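Local coordinates for M152 protein (Murid herpesvirus 1, PDB 4G59) that probably acts as an MHC class I-like viral immunoevasin that binds RAE-1 family ligands of NKG2D and holds them and host MHC class I molecules back from the cell surface, at residues V7-D12 with N180-E185; V197-R202 with F250-P255; Q204-Y209 with G229-E234; N184-Y189 with W258-K263. One frame throughout, in Å; residues are numbered along the deposited sequence.

All four contacts lie in the immunoglobulin-like part of the chain, where a four-stranded sheet of 185-191, 196-203, 231-238 and 220-225 faces a second one of 5-11, 258-264, 250-253 and 210-213. Interactions 2 and 4 pack the two sheets face to face, their centres about 5 Å apart. Interaction 1, centred about 8 Å from interaction 4, joins the N-terminal strand to the turn leading into 185-191. Interaction 3, about 10 Å from interaction 2, fits a loop against strand 231-238. Along the chain, interaction 1 closes before interactions 2 and 3 open, and both of these are nested inside the loop closed by interaction 4. Interactions 2 and 4 together build the sandwich interior.

Interaction 1: residues V7-D12 with N180-E185; sequences VRIFED and NPRHNE
Glu11 and Arg182 supply the ionic part of this contact. The carboxylate sits at the edge of the guanidinium, the two planes turned 49° apart, and NH1 of Arg182 is shared between both oxygens: 3.3 Å to OE2 and 3.4 Å to OE1 of Glu11. Both hydrogen bonds of this salt bridge are long and weak, and both residues are exposed. Arg182 spans the gap with a side chain fully extended from CG to NE.

The apolar part centres on Ile9. Its CG2 lies 3.9 Å from Pro181 CB, while its CD1 meets Arg182 CG at 3.7 Å and sits over one guanidinium face, offset toward the rim. The arginine thus lies against Ile9 while its guanidinium edge turns to the carboxylate.

Hydrogen bonds inside 180-185 set the turn that presents these residues. Asn180 OD1 accepts from Arg182 N at 2.8 Å, an Asx turn, and Asn180 O accepts from His183 N, also at 2.8 Å.

Strand 5-11 is an outermost strand of its sheet, hydrogen-bonded to 258-264, whose Trp258 also touches Pro181. The turn itself joins the end of helix 161-178 to strand 185-191, so the contact ties the N-terminal strand to that junction.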
loop_
_atom_site.group_PDB
_atom_site.type_symbol
_atom_site.label_atom_id
_atom_site.label_comp_id
_atom_site.label_asym_id
_atom_site.label_seq_id
_atom_site.Cartn_x
_atom_site.Cartn_y
_atom_site.Cartn_z
ATOM N N VAL B 7 2.860 9.608 -26.786
ATOM C CA VAL B 7 3.595 9.951 -25.582
ATOM C C VAL B 7 4.525 11.109 -25.919
ATOM O O VAL B 7 5.471 10.947 -26.705
ATOM C CB VAL B 7 4.434 8.745 -25.106
ATOM C CG1 VAL B 7 5.244 9.095 -23.863
ATOM C CG2 VAL B 7 3.531 7.546 -24.844
ATOM N N ARG B 8 4.247 12.276 -25.344
ATOM C CA ARG B 8 5.105 13.445 -25.511
ATOM C C ARG B 8 5.963 13.605 -24.259
ATOM O O ARG B 8 5.461 13.550 -23.125
ATOM C CB ARG B 8 4.275 14.710 -25.758
ATOM C CG ARG B 8 3.556 14.752 -27.103
ATOM C CD ARG B 8 2.685 16.006 -27.261
ATOM N NE ARG B 8 1.343 15.861 -26.686
ATOM C CZ ARG B 8 0.873 16.573 -25.661
ATOM N NH1 ARG B 8 1.623 17.496 -25.079
ATOM N NH2 ARG B 8 -0.357 16.364 -25.214
ATOM N N ILE B 9 7.256 13.811 -24.455
ATOM C CA ILE B 9 8.157 13.943 -23.323
ATOM C C ILE B 9 8.673 15.373 -23.177
ATOM O O ILE B 9 9.165 15.953 -24.138
ATOM C CB ILE B 9 9.299 12.938 -23.439
ATOM C CG1 ILE B 9 8.718 11.541 -23.324
ATOM C CG2 ILE B 9 10.346 13.173 -22.348
ATOM C CD1 ILE B 9 9.657 10.447 -23.758
ATOM N N PHE B 10 8.551 15.940 -21.983
ATOM C CA PHE B 10 8.957 17.322 -21.758
ATOM C C PHE B 10 10.102 17.376 -20.764
ATOM O O PHE B 10 9.985 16.908 -19.636
ATOM C CB PHE B 10 7.771 18.168 -21.271
ATOM C CG PHE B 10 6.600 18.159 -22.219
ATOM C CD1 PHE B 10 6.532 19.066 -23.275
ATOM C CD2 PHE B 10 5.578 17.233 -22.078
ATOM C CE1 PHE B 10 5.452 19.049 -24.167
ATOM C CE2 PHE B 10 4.500 17.220 -22.959
ATOM C CZ PHE B 10 4.443 18.131 -24.002
ATOM N N GLU B 11 11.223 17.914 -21.206
ATOM C CA GLU B 11 12.374 18.051 -20.347
ATOM C C GLU B 11 12.790 19.498 -20.353
ATOM O O GLU B 11 12.947 20.089 -21.403
ATOM C CB GLU B 11 13.516 17.176 -20.855
ATOM C CG GLU B 11 13.096 15.761 -21.153
ATOM C CD GLU B 11 14.032 15.050 -22.091
ATOM O OE1 GLU B 11 14.765 14.152 -21.641
ATOM O OE2 GLU B 11 14.013 15.370 -23.289
ATOM N N ASP B 12 12.980 20.075 -19.180
ATOM C CA ASP B 12 13.468 21.434 -19.127
ATOM C C ASP B 12 14.898 21.364 -18.657
ATOM O O ASP B 12 15.821 21.378 -19.460
ATOM C CB ASP B 12 12.639 22.279 -18.164
ATOM C CG ASP B 12 13.171 23.690 -18.023
ATOM O OD1 ASP B 12 13.834 24.172 -18.960
ATOM O OD2 ASP B 12 12.925 24.321 -16.978
ATOM N N ASN B 180 15.911 7.718 -17.737
ATOM C CA ASN B 180 15.680 8.136 -19.090
ATOM C C ASN B 180 14.237 7.831 -19.445
ATOM O O ASN B 180 13.885 6.673 -19.625
ATOM C CB ASN B 180 16.626 7.374 -20.011
ATOM C CG ASN B 180 16.503 7.807 -21.453
ATOM O OD1 ASN B 180 15.436 8.249 -21.905
ATOM N ND2 ASN B 180 17.596 7.679 -22.190
ATOM N N PRO B 181 13.411 8.878 -19.598
ATOM C CA PRO B 181 11.973 8.733 -19.868
ATOM C C PRO B 181 11.710 7.884 -21.109
ATOM O O PRO B 181 10.627 7.308 -21.219
ATOM C CB PRO B 181 11.508 10.169 -20.168
ATOM C CG PRO B 181 12.636 11.073 -19.804
ATOM C CD PRO B 181 13.893 10.257 -19.799
ATOM N N ARG B 182 12.667 7.842 -22.042
ATOM C CA ARG B 182 12.476 7.089 -23.282
ATOM C C ARG B 182 12.734 5.606 -23.083
ATOM O O ARG B 182 12.375 4.808 -23.938
ATOM C CB ARG B 182 13.321 7.664 -24.441
ATOM C CG ARG B 182 13.017 9.140 -24.671
ATOM C CD ARG B 182 13.804 9.808 -25.791
ATOM N NE ARG B 182 13.147 11.080 -26.102
ATOM C CZ ARG B 182 13.263 12.177 -25.363
ATOM N NH1 ARG B 182 14.034 12.180 -24.272
ATOM N NH2 ARG B 182 12.610 13.274 -25.718
ATOM N N HIS B 183 13.322 5.231 -21.951
ATOM C CA HIS B 183 13.586 3.816 -21.704
ATOM C C HIS B 183 12.402 3.123 -21.034
ATOM O O HIS B 183 12.352 1.899 -20.966
ATOM C CB HIS B 183 14.864 3.615 -20.888
ATOM C CG HIS B 183 16.113 3.968 -21.626
ATOM N ND1 HIS B 183 17.330 3.384 -21.355
ATOM C CD2 HIS B 183 16.336 4.856 -22.626
ATOM C CE1 HIS B 183 18.252 3.898 -22.153
ATOM N NE2 HIS B 183 17.673 4.795 -22.930
ATOM N N ASN B 184 11.450 3.910 -20.543
ATOM C CA ASN B 184 10.307 3.354 -19.854
ATOM C C ASN B 184 9.246 2.911 -20.862
ATOM O O ASN B 184 9.252 3.359 -22.009
ATOM C CB ASN B 184 9.742 4.410 -18.907
ATOM C CG ASN B 184 10.775 4.908 -17.872
ATOM O OD1 ASN B 184 11.704 4.194 -17.502
ATOM N ND2 ASN B 184 10.569 6.144 -17.388
ATOM N N GLU B 185 8.332 2.036 -20.448
ATOM C CA GLU B 185 7.245 1.630 -21.351
ATOM C C GLU B 185 5.908 2.196 -20.875
ATOM O O GLU B 185 5.543 2.053 -19.701
ATOM C CB GLU B 185 7.147 0.102 -21.463
ATOM C CG GLU B 185 5.873 -0.435 -22.150
ATOM C CD GLU B 185 5.685 -1.946 -21.954
ATOM O OE1 GLU B 185 6.512 -2.741 -22.458
ATOM O OE2 GLU B 185 4.702 -2.337 -21.288
#

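Interaction 2: residues V197-R202 with F250-P255; sequences VSCTMR and FVISSP
Strands 197-202 and 250-253 run nearly parallel, 24° between their directions, with axes 9.1 Å apart at closest approach. Cys199 faces Phe250 and Met201 faces Ile252; no hydrogen bond spans the gap, as expected of strands in two separate sheets. Alternation along the strands turns Val197, Cys199 and Met201 toward the other segment.

Cys199 CB rests over the centre of the Phe250 ring, 3.4 Å from its centroid and only 8° off the ring normal, a CH-pi contact of well-defined geometry. With SG anti to the backbone N, the sulfur lies obliquely to the ring, toward its CB-CG end, 4.3 Å from the centroid. Val197 CG1 meets the ring at its edge, 4.0 Å from Phe250 CE2. Further along, the extended first two torsions of Met201 carry SD to 4.0 Å from Ile252 CG2, and the bend at the third brings CE to 4.1 Å from that same methyl. Cys199 SG also approaches Ile252 CD1, at 4.3 Å.

Every side chain that touches is buried. By strand order these are probably strands B and F of a C1-type immunoglobulin fold, which usually carry the intersheet disulfide; here a cysteine packed on a phenylalanine ring seems to occupy the equivalent region.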
loop_
_atom_site.group_PDB
_atom_site.type_symbol
_atom_site.label_atom_id
_atom_site.label_comp_id
_atom_site.label_asym_id
_atom_site.label_seq_id
_atom_site.Cartn_x
_atom_site.Cartn_y
_atom_site.Cartn_z
ATOM N N VAL B 197 -10.473 3.795 -17.887
ATOM C CA VAL B 197 -9.219 3.831 -18.626
ATOM C C VAL B 197 -8.081 3.716 -17.614
ATOM O O VAL B 197 -8.074 4.416 -16.598
ATOM C CB VAL B 197 -9.062 5.145 -19.400
ATOM C CG1 VAL B 197 -7.728 5.166 -20.160
ATOM C CG2 VAL B 197 -10.220 5.331 -20.370
ATOM N N SER B 198 -7.130 2.827 -17.876
ATOM C CA SER B 198 -5.932 2.736 -17.040
ATOM C C SER B 198 -4.757 3.315 -17.809
ATOM O O SER B 198 -4.716 3.220 -19.052
ATOM C CB SER B 198 -5.609 1.283 -16.673
ATOM O OG SER B 198 -5.359 0.493 -17.827
ATOM N N CYS B 199 -3.819 3.933 -17.090
ATOM C CA CYS B 199 -2.536 4.324 -17.694
ATOM C C CYS B 199 -1.410 3.657 -16.924
ATOM O O CYS B 199 -1.388 3.707 -15.684
ATOM C CB CYS B 199 -2.359 5.843 -17.648
ATOM S SG CYS B 199 -0.802 6.460 -18.380
ATOM N N THR B 200 -0.464 3.054 -17.644
ATOM C CA THR B 200 0.639 2.333 -16.982
ATOM C C THR B 200 2.027 2.754 -17.469
ATOM O O THR B 200 2.250 2.870 -18.685
ATOM C CB THR B 200 0.493 0.822 -17.179
ATOM O OG1 THR B 200 -0.813 0.416 -16.759
ATOM C CG2 THR B 200 1.519 0.060 -16.347
ATOM N N MET B 201 2.939 2.995 -16.527
ATOM C CA MET B 201 4.356 3.150 -16.836
ATOM C C MET B 201 5.195 2.064 -16.139
ATOM O O MET B 201 5.212 1.973 -14.899
ATOM C CB MET B 201 4.884 4.514 -16.427
ATOM C CG MET B 201 6.320 4.691 -16.891
ATOM S SD MET B 201 6.962 6.339 -16.573
ATOM C CE MET B 201 7.375 6.210 -14.834
ATOM N N ARG B 202 5.867 1.231 -16.933
ATOM C CA ARG B 202 6.816 0.249 -16.399
ATOM C C ARG B 202 8.211 0.827 -16.537
ATOM O O ARG B 202 8.558 1.405 -17.574
ATOM C CB ARG B 202 6.731 -1.072 -17.157
ATOM C CG ARG B 202 5.446 -1.855 -16.874
ATOM C CD ARG B 202 5.277 -3.028 -17.847
ATOM N NE ARG B 202 4.109 -3.827 -17.493
ATOM C CZ ARG B 202 2.861 -3.545 -17.869
ATOM N NH1 ARG B 202 2.609 -2.488 -18.631
ATOM N NH2 ARG B 202 1.856 -4.325 -17.489
ATOM N N PHE B 250 -3.053 11.787 -19.344
ATOM C CA PHE B 250 -2.376 11.455 -18.101
ATOM C C PHE B 250 -1.054 12.187 -18.108
ATOM O O PHE B 250 -0.362 12.200 -19.124
ATOM C CB PHE B 250 -2.140 9.950 -18.019
ATOM C CG PHE B 250 -3.401 9.151 -17.788
ATOM C CD1 PHE B 250 -3.820 8.871 -16.507
ATOM C CD2 PHE B 250 -4.154 8.678 -18.855
ATOM C CE1 PHE B 250 -4.976 8.132 -16.279
ATOM C CE2 PHE B 250 -5.329 7.937 -18.637
ATOM C CZ PHE B 250 -5.736 7.664 -17.349
ATOM N N VAL B 251 -0.705 12.814 -16.990
ATOM C CA VAL B 251 0.614 13.427 -16.853
ATOM C C VAL B 251 1.407 12.653 -15.816
ATOM O O VAL B 251 0.934 12.428 -14.697
ATOM C CB VAL B 251 0.548 14.915 -16.464
ATOM C CG1 VAL B 251 1.958 15.507 -16.387
ATOM C CG2 VAL B 251 -0.275 15.676 -17.475
ATOM N N ILE B 252 2.603 12.228 -16.220
ATOM C CA ILE B 252 3.496 11.473 -15.361
ATOM C C ILE B 252 4.719 12.332 -15.160
ATOM O O ILE B 252 5.384 12.700 -16.126
ATOM C CB ILE B 252 3.914 10.172 -16.035
ATOM C CG1 ILE B 252 2.692 9.304 -16.315
ATOM C CG2 ILE B 252 4.849 9.411 -15.149
ATOM C CD1 ILE B 252 2.982 8.093 -17.214
ATOM N N SER B 253 5.015 12.679 -13.919
ATOM C CA SER B 253 6.119 13.583 -13.665
ATOM C C SER B 253 7.171 12.992 -12.729
ATOM O O SER B 253 6.858 12.256 -11.798
ATOM C CB SER B 253 5.594 14.897 -13.118
ATOM O OG SER B 253 5.232 14.729 -11.775
ATOM N N SER B 254 8.427 13.322 -13.004
ATOM C CA SER B 254 9.568 12.759 -12.297
ATOM C C SER B 254 10.286 13.856 -11.527
ATOM O O SER B 254 10.386 14.991 -12.000
ATOM C CB SER B 254 10.528 12.142 -13.306
ATOM O OG SER B 254 11.788 11.903 -12.712
ATOM N N PRO B 255 10.772 13.532 -10.325
ATOM C CA PRO B 255 11.454 14.565 -9.542
ATOM C C PRO B 255 12.710 15.052 -10.261
ATOM O O PRO B 255 13.202 16.128 -9.939
ATOM C CB PRO B 255 11.847 13.836 -8.240
ATOM C CG PRO B 255 11.026 12.574 -8.213
ATOM C CD PRO B 255 10.655 12.240 -9.613
#

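Interaction 3: residues Q204-Y209 with G229-E234; sequences QVPLAY and GRLKVE
Leu231 has its CG beside the backbone N, and its second torsion, chi2 84°, then turns both methyls to the facing loop. They straddle the peptide link between Val205 and Pro206: CD2 is closest to Pro206 CA, at 3.5 Å, and CD1 to Val205 N, at 3.9 Å. Tyr209 has CG anti to its carbonyl carbon (chi1 -56°), which swings the ring back over its own loop and sets CD2 3.8 Å from Val233 CG2, the two side chains nearly perpendicular.

That ring position is fixed at its far end. Tyr209 OH donates to Val205 O across 2.6 Å, the donor tilted 22° from the carbonyl plane, and the same oxygen accepts from Leu207 N at 2.8 Å, so two bonds hold one carbonyl. Leu207 CB covers one face of the ring, offset toward its rim. At the other end of the contact, Gln204 CA approaches Gly229 O at 3.4 Å in a CA-H...O contact, and the Gln204 side-chain carbons CB and CG run close by the same oxygen.

Inverse gamma turns centred on Pro206 and Ala208 fold the loop back on itself. Helix 161-178 covers it through Ile175, which touches Val205, Pro206 and Leu207. The arrangement is consistent with the loop between strands B and C of an immunoglobulin-like domain, laid across the start of a probable strand E beside helix 161-178 of the MHC class I-like platform domain.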
loop_
_atom_site.group_PDB
_atom_site.type_symbol
_atom_site.label_atom_id
_atom_site.label_comp_id
_atom_site.label_asym_id
_atom_site.label_seq_id
_atom_site.Cartn_x
_atom_site.Cartn_y
_atom_site.Cartn_z
ATOM N N GLN B 204 12.531 0.741 -14.598
ATOM C CA GLN B 204 13.505 0.094 -13.710
ATOM C C GLN B 204 14.263 1.123 -12.876
ATOM O O GLN B 204 15.352 0.855 -12.352
ATOM C CB GLN B 204 14.498 -0.712 -14.535
ATOM C CG GLN B 204 13.881 -1.900 -15.292
ATOM C CD GLN B 204 14.909 -2.630 -16.159
ATOM O OE1 GLN B 204 16.117 -2.413 -16.025
ATOM N NE2 GLN B 204 14.432 -3.491 -17.049
ATOM N N VAL B 205 13.679 2.309 -12.779
ATOM C CA VAL B 205 14.310 3.444 -12.137
ATOM C C VAL B 205 13.412 3.922 -11.003
ATOM O O VAL B 205 12.373 4.532 -11.246
ATOM C CB VAL B 205 14.527 4.564 -13.145
ATOM C CG1 VAL B 205 15.057 5.830 -12.457
ATOM C CG2 VAL B 205 15.488 4.094 -14.217
ATOM N N PRO B 206 13.812 3.635 -9.756
ATOM C CA PRO B 206 12.938 3.877 -8.602
ATOM C C PRO B 206 12.821 5.339 -8.177
ATOM O O PRO B 206 13.327 5.724 -7.109
ATOM C CB PRO B 206 13.609 3.069 -7.478
ATOM C CG PRO B 206 15.109 2.992 -7.894
ATOM C CD PRO B 206 15.042 2.885 -9.400
ATOM N N LEU B 207 12.115 6.143 -8.955
ATOM C CA LEU B 207 11.867 7.526 -8.536
ATOM C C LEU B 207 10.449 7.705 -8.002
ATOM O O LEU B 207 9.547 6.903 -8.301
ATOM C CB LEU B 207 12.143 8.504 -9.683
ATOM C CG LEU B 207 13.609 8.615 -10.087
ATOM C CD1 LEU B 207 13.777 9.223 -11.478
ATOM C CD2 LEU B 207 14.365 9.434 -9.013
ATOM N N ALA B 208 10.246 8.749 -7.199
ATOM C CA ALA B 208 8.901 9.038 -6.699
ATOM C C ALA B 208 8.062 9.727 -7.763
ATOM O O ALA B 208 7.810 10.918 -7.690
ATOM C CB ALA B 208 8.941 9.864 -5.432
ATOM N N TYR B 209 7.626 8.965 -8.753
ATOM C CA TYR B 209 6.851 9.526 -9.839
ATOM C C TYR B 209 5.475 9.953 -9.368
ATOM O O TYR B 209 4.910 9.397 -8.423
ATOM C CB TYR B 209 6.682 8.502 -10.962
ATOM C CG TYR B 209 7.974 7.938 -11.513
ATOM C CD1 TYR B 209 8.711 8.623 -12.470
ATOM C CD2 TYR B 209 8.432 6.695 -11.101
ATOM C CE1 TYR B 209 9.893 8.078 -12.991
ATOM C CE2 TYR B 209 9.597 6.149 -11.606
ATOM C CZ TYR B 209 10.324 6.841 -12.535
ATOM O OH TYR B 209 11.482 6.268 -13.016
ATOM N N GLY B 229 14.179 -5.645 -9.931
ATOM C CA GLY B 229 14.386 -4.236 -10.183
ATOM C C GLY B 229 13.341 -3.661 -11.125
ATOM O O GLY B 229 13.597 -2.686 -11.832
ATOM N N ARG B 230 12.152 -4.250 -11.126
ATOM C CA ARG B 230 11.089 -3.786 -12.020
ATOM C C ARG B 230 10.011 -3.020 -11.255
ATOM O O ARG B 230 9.555 -3.486 -10.209
ATOM C CB ARG B 230 10.480 -4.972 -12.766
ATOM C CG ARG B 230 11.484 -5.717 -13.663
ATOM C CD ARG B 230 10.887 -6.983 -14.240
ATOM N NE ARG B 230 10.652 -7.990 -13.209
ATOM C CZ ARG B 230 9.663 -8.875 -13.247
ATOM N NH1 ARG B 230 8.819 -8.882 -14.265
ATOM N NH2 ARG B 230 9.514 -9.750 -12.267
ATOM N N LEU B 231 9.618 -1.845 -11.763
ATOM C CA LEU B 231 8.597 -1.016 -11.099
ATOM C C LEU B 231 7.449 -0.743 -12.037
ATOM O O LEU B 231 7.633 -0.742 -13.269
ATOM C CB LEU B 231 9.133 0.354 -10.707
ATOM C CG LEU B 231 10.126 0.658 -9.618
ATOM C CD1 LEU B 231 11.484 0.461 -10.134
ATOM C CD2 LEU B 231 9.948 2.114 -9.278
ATOM N N LYS B 232 6.292 -0.439 -11.454
ATOM C CA LYS B 232 5.099 -0.117 -12.222
ATOM C C LYS B 232 4.355 1.037 -11.568
ATOM O O LYS B 232 4.031 0.974 -10.380
ATOM C CB LYS B 232 4.194 -1.348 -12.307
ATOM C CG LYS B 232 2.811 -1.111 -12.879
ATOM C CD LYS B 232 2.466 -2.187 -13.905
ATOM C CE LYS B 232 2.054 -3.526 -13.304
ATOM N NZ LYS B 232 0.725 -3.427 -12.654
ATOM N N VAL B 233 4.089 2.085 -12.347
ATOM C CA VAL B 233 3.248 3.209 -11.916
ATOM C C VAL B 233 1.959 3.051 -12.690
ATOM O O VAL B 233 1.989 2.859 -13.902
ATOM C CB VAL B 233 3.876 4.572 -12.264
ATOM C CG1 VAL B 233 2.951 5.725 -11.823
ATOM C CG2 VAL B 233 5.251 4.688 -11.629
ATOM N N GLU B 234 0.821 3.105 -12.005
ATOM C CA GLU B 234 -0.433 2.799 -12.676
ATOM C C GLU B 234 -1.517 3.692 -12.132
ATOM O O GLU B 234 -1.502 4.014 -10.948
ATOM C CB GLU B 234 -0.801 1.327 -12.477
ATOM C CG GLU B 234 -2.010 0.848 -13.295
ATOM C CD GLU B 234 -1.970 -0.651 -13.567
ATOM O OE1 GLU B 234 -1.525 -1.063 -14.666
ATOM O OE2 GLU B 234 -2.369 -1.426 -12.676
#

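Interaction 4: residues N184-Y189 with W258-K263; sequences NEYSLY and WYATVK
The indole of Trp258 is approached obliquely by two polar groups of the facing segment. Asn184 ND2 comes within 3.9 Å of Trp258 CZ2, the amide and ring planes 45° apart, and Tyr186 OH reaches 3.8 Å from Trp258 CH2. The tyrosine and tryptophan side chains arrive from opposite directions. With chi1 65°, CG of Trp258 standing between backbone N and carbonyl carbon, the indole is directed at the facing strand. The Tyr186 ring, in turn, receives two aliphatic groups obliquely: Val262 CG2 is 4.1 Å from its CD1, and Ala260 CB is 4.3 Å from its CE1.

Farther along, Leu188 and Val262 lie alongside, pointing opposite ways, with Leu188 CG 4.0 Å from Val262 CG1. The CD1 methyl of Leu188 lies on the backbone beyond, 3.8 Å from Lys263 C. The strands 185-189 and 258-263 diverge by 31° at a closest axis distance of 7.8 Å, and they face each other in a manner consistent with strands A and G of an immunoglobulin-like sandwich.

No hydrogen bond crosses the contact. The polar ends find partners elsewhere: Tyr186 OH with Pro181 O, Asn184 OD1 with Thr203 OG1, Trp258 NE1 with Asp179 OD1. Cohesion between the segments therefore rests on van der Waals packing, while these outside bonds are consistent with a fixed orientation of the flat groups.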
loop_
_atom_site.group_PDB
_atom_site.type_symbol
_atom_site.label_atom_id
_atom_site.label_comp_id
_atom_site.label_asym_id
_atom_site.label_seq_id
_atom_site.Cartn_x
_atom_site.Cartn_y
_atom_site.Cartn_z
ATOM N N ASN B 184 11.450 3.910 -20.543
ATOM C CA ASN B 184 10.307 3.354 -19.854
ATOM C C ASN B 184 9.246 2.911 -20.862
ATOM O O ASN B 184 9.252 3.359 -22.009
ATOM C CB ASN B 184 9.742 4.410 -18.907
ATOM C CG ASN B 184 10.775 4.908 -17.872
ATOM O OD1 ASN B 184 11.704 4.194 -17.502
ATOM N ND2 ASN B 184 10.569 6.144 -17.388
ATOM N N GLU B 185 8.332 2.036 -20.448
ATOM C CA GLU B 185 7.245 1.630 -21.351
ATOM C C GLU B 185 5.908 2.196 -20.875
ATOM O O GLU B 185 5.543 2.053 -19.701
ATOM C CB GLU B 185 7.147 0.102 -21.463
ATOM C CG GLU B 185 5.873 -0.435 -22.150
ATOM C CD GLU B 185 5.685 -1.946 -21.954
ATOM O OE1 GLU B 185 6.512 -2.741 -22.458
ATOM O OE2 GLU B 185 4.702 -2.337 -21.288
ATOM N N TYR B 186 5.182 2.827 -21.793
ATOM C CA TYR B 186 3.911 3.452 -21.474
ATOM C C TYR B 186 2.783 2.723 -22.192
ATOM O O TYR B 186 2.968 2.248 -23.310
ATOM C CB TYR B 186 3.937 4.897 -21.921
ATOM C CG TYR B 186 5.125 5.678 -21.412
ATOM C CD1 TYR B 186 5.031 6.434 -20.258
ATOM C CD2 TYR B 186 6.332 5.675 -22.091
ATOM C CE1 TYR B 186 6.121 7.163 -19.778
ATOM C CE2 TYR B 186 7.425 6.397 -21.618
ATOM C CZ TYR B 186 7.298 7.153 -20.463
ATOM O OH TYR B 186 8.352 7.877 -19.964
ATOM N N SER B 187 1.623 2.607 -21.546
ATOM C CA SER B 187 0.470 1.949 -22.183
ATOM C C SER B 187 -0.867 2.468 -21.646
ATOM O O SER B 187 -0.939 2.991 -20.531
ATOM C CB SER B 187 0.564 0.423 -22.053
ATOM O OG SER B 187 0.526 -0.021 -20.715
ATOM N N LEU B 188 -1.910 2.362 -22.456
ATOM C CA LEU B 188 -3.248 2.725 -22.026
ATOM C C LEU B 188 -4.171 1.541 -22.266
ATOM O O LEU B 188 -3.960 0.773 -23.206
ATOM C CB LEU B 188 -3.763 3.914 -22.839
ATOM C CG LEU B 188 -3.127 5.281 -22.685
ATOM C CD1 LEU B 188 -3.685 6.193 -23.768
ATOM C CD2 LEU B 188 -3.385 5.853 -21.290
ATOM N N TYR B 189 -5.200 1.401 -21.440
ATOM C CA TYR B 189 -6.256 0.437 -21.728
ATOM C C TYR B 189 -7.605 1.095 -21.549
ATOM O O TYR B 189 -7.830 1.828 -20.570
ATOM C CB TYR B 189 -6.196 -0.758 -20.788
ATOM C CG TYR B 189 -7.202 -1.830 -21.164
ATOM C CD1 TYR B 189 -6.932 -2.719 -22.198
ATOM C CD2 TYR B 189 -8.408 -1.964 -20.498
ATOM C CE1 TYR B 189 -7.824 -3.704 -22.557
ATOM C CE2 TYR B 189 -9.322 -2.962 -20.858
ATOM C CZ TYR B 189 -9.013 -3.823 -21.888
ATOM O OH TYR B 189 -9.886 -4.814 -22.270
ATOM N N TRP B 258 11.709 15.909 -15.712
ATOM C CA TRP B 258 10.972 15.634 -16.923
ATOM C C TRP B 258 9.536 15.214 -16.603
ATOM O O TRP B 258 9.256 14.761 -15.492
ATOM C CB TRP B 258 11.688 14.556 -17.726
ATOM C CG TRP B 258 11.755 13.208 -17.058
ATOM C CD1 TRP B 258 12.795 12.702 -16.325
ATOM C CD2 TRP B 258 10.746 12.179 -17.093
ATOM N NE1 TRP B 258 12.491 11.427 -15.908
ATOM C CE2 TRP B 258 11.245 11.081 -16.368
ATOM C CE3 TRP B 258 9.477 12.085 -17.677
ATOM C CZ2 TRP B 258 10.510 9.899 -16.199
ATOM C CZ3 TRP B 258 8.745 10.909 -17.511
ATOM C CH2 TRP B 258 9.266 9.832 -16.780
ATOM N N TYR B 259 8.620 15.383 -17.563
ATOM C CA TYR B 259 7.296 14.790 -17.444
ATOM C C TYR B 259 6.823 14.329 -18.802
ATOM O O TYR B 259 7.262 14.864 -19.825
ATOM C CB TYR B 259 6.295 15.742 -16.791
ATOM C CG TYR B 259 5.967 16.989 -17.573
ATOM C CD1 TYR B 259 4.880 17.027 -18.440
ATOM C CD2 TYR B 259 6.723 18.145 -17.418
ATOM C CE1 TYR B 259 4.563 18.181 -19.142
ATOM C CE2 TYR B 259 6.415 19.301 -18.119
ATOM C CZ TYR B 259 5.338 19.311 -18.978
ATOM O OH TYR B 259 5.044 20.463 -19.668
ATOM N N ALA B 260 5.940 13.327 -18.818
ATOM C CA ALA B 260 5.412 12.805 -20.071
ATOM C C ALA B 260 3.895 12.882 -20.070
ATOM O O ALA B 260 3.247 12.644 -19.047
ATOM C CB ALA B 260 5.859 11.375 -20.284
ATOM N N THR B 261 3.318 13.219 -21.218
ATOM C CA THR B 261 1.870 13.175 -21.342
ATOM C C THR B 261 1.562 11.906 -22.117
ATOM O O THR B 261 2.288 11.560 -23.073
ATOM C CB THR B 261 1.310 14.403 -22.080
ATOM O OG1 THR B 261 1.911 14.475 -23.375
ATOM C CG2 THR B 261 1.649 15.672 -21.339
ATOM N N VAL B 262 0.513 11.199 -21.690
ATOM C CA VAL B 262 0.114 9.979 -22.373
ATOM C C VAL B 262 -1.363 10.128 -22.648
ATOM O O VAL B 262 -2.137 10.409 -21.728
ATOM C CB VAL B 262 0.330 8.722 -21.516
ATOM C CG1 VAL B 262 0.240 7.488 -22.382
ATOM C CG2 VAL B 262 1.668 8.761 -20.787
ATOM N N LYS B 263 -1.755 9.949 -23.908
ATOM C CA LYS B 263 -3.154 10.111 -24.287
ATOM C C LYS B 263 -3.412 9.470 -25.628
ATOM O O LYS B 263 -2.476 8.976 -26.251
ATOM C CB LYS B 263 -3.496 11.587 -24.365
ATOM C CG LYS B 263 -2.772 12.285 -25.467
ATOM C CD LYS B 263 -3.355 13.660 -25.653
ATOM C CE LYS B 263 -2.795 14.279 -26.919
ATOM N NZ LYS B 263 -3.108 13.522 -28.180
#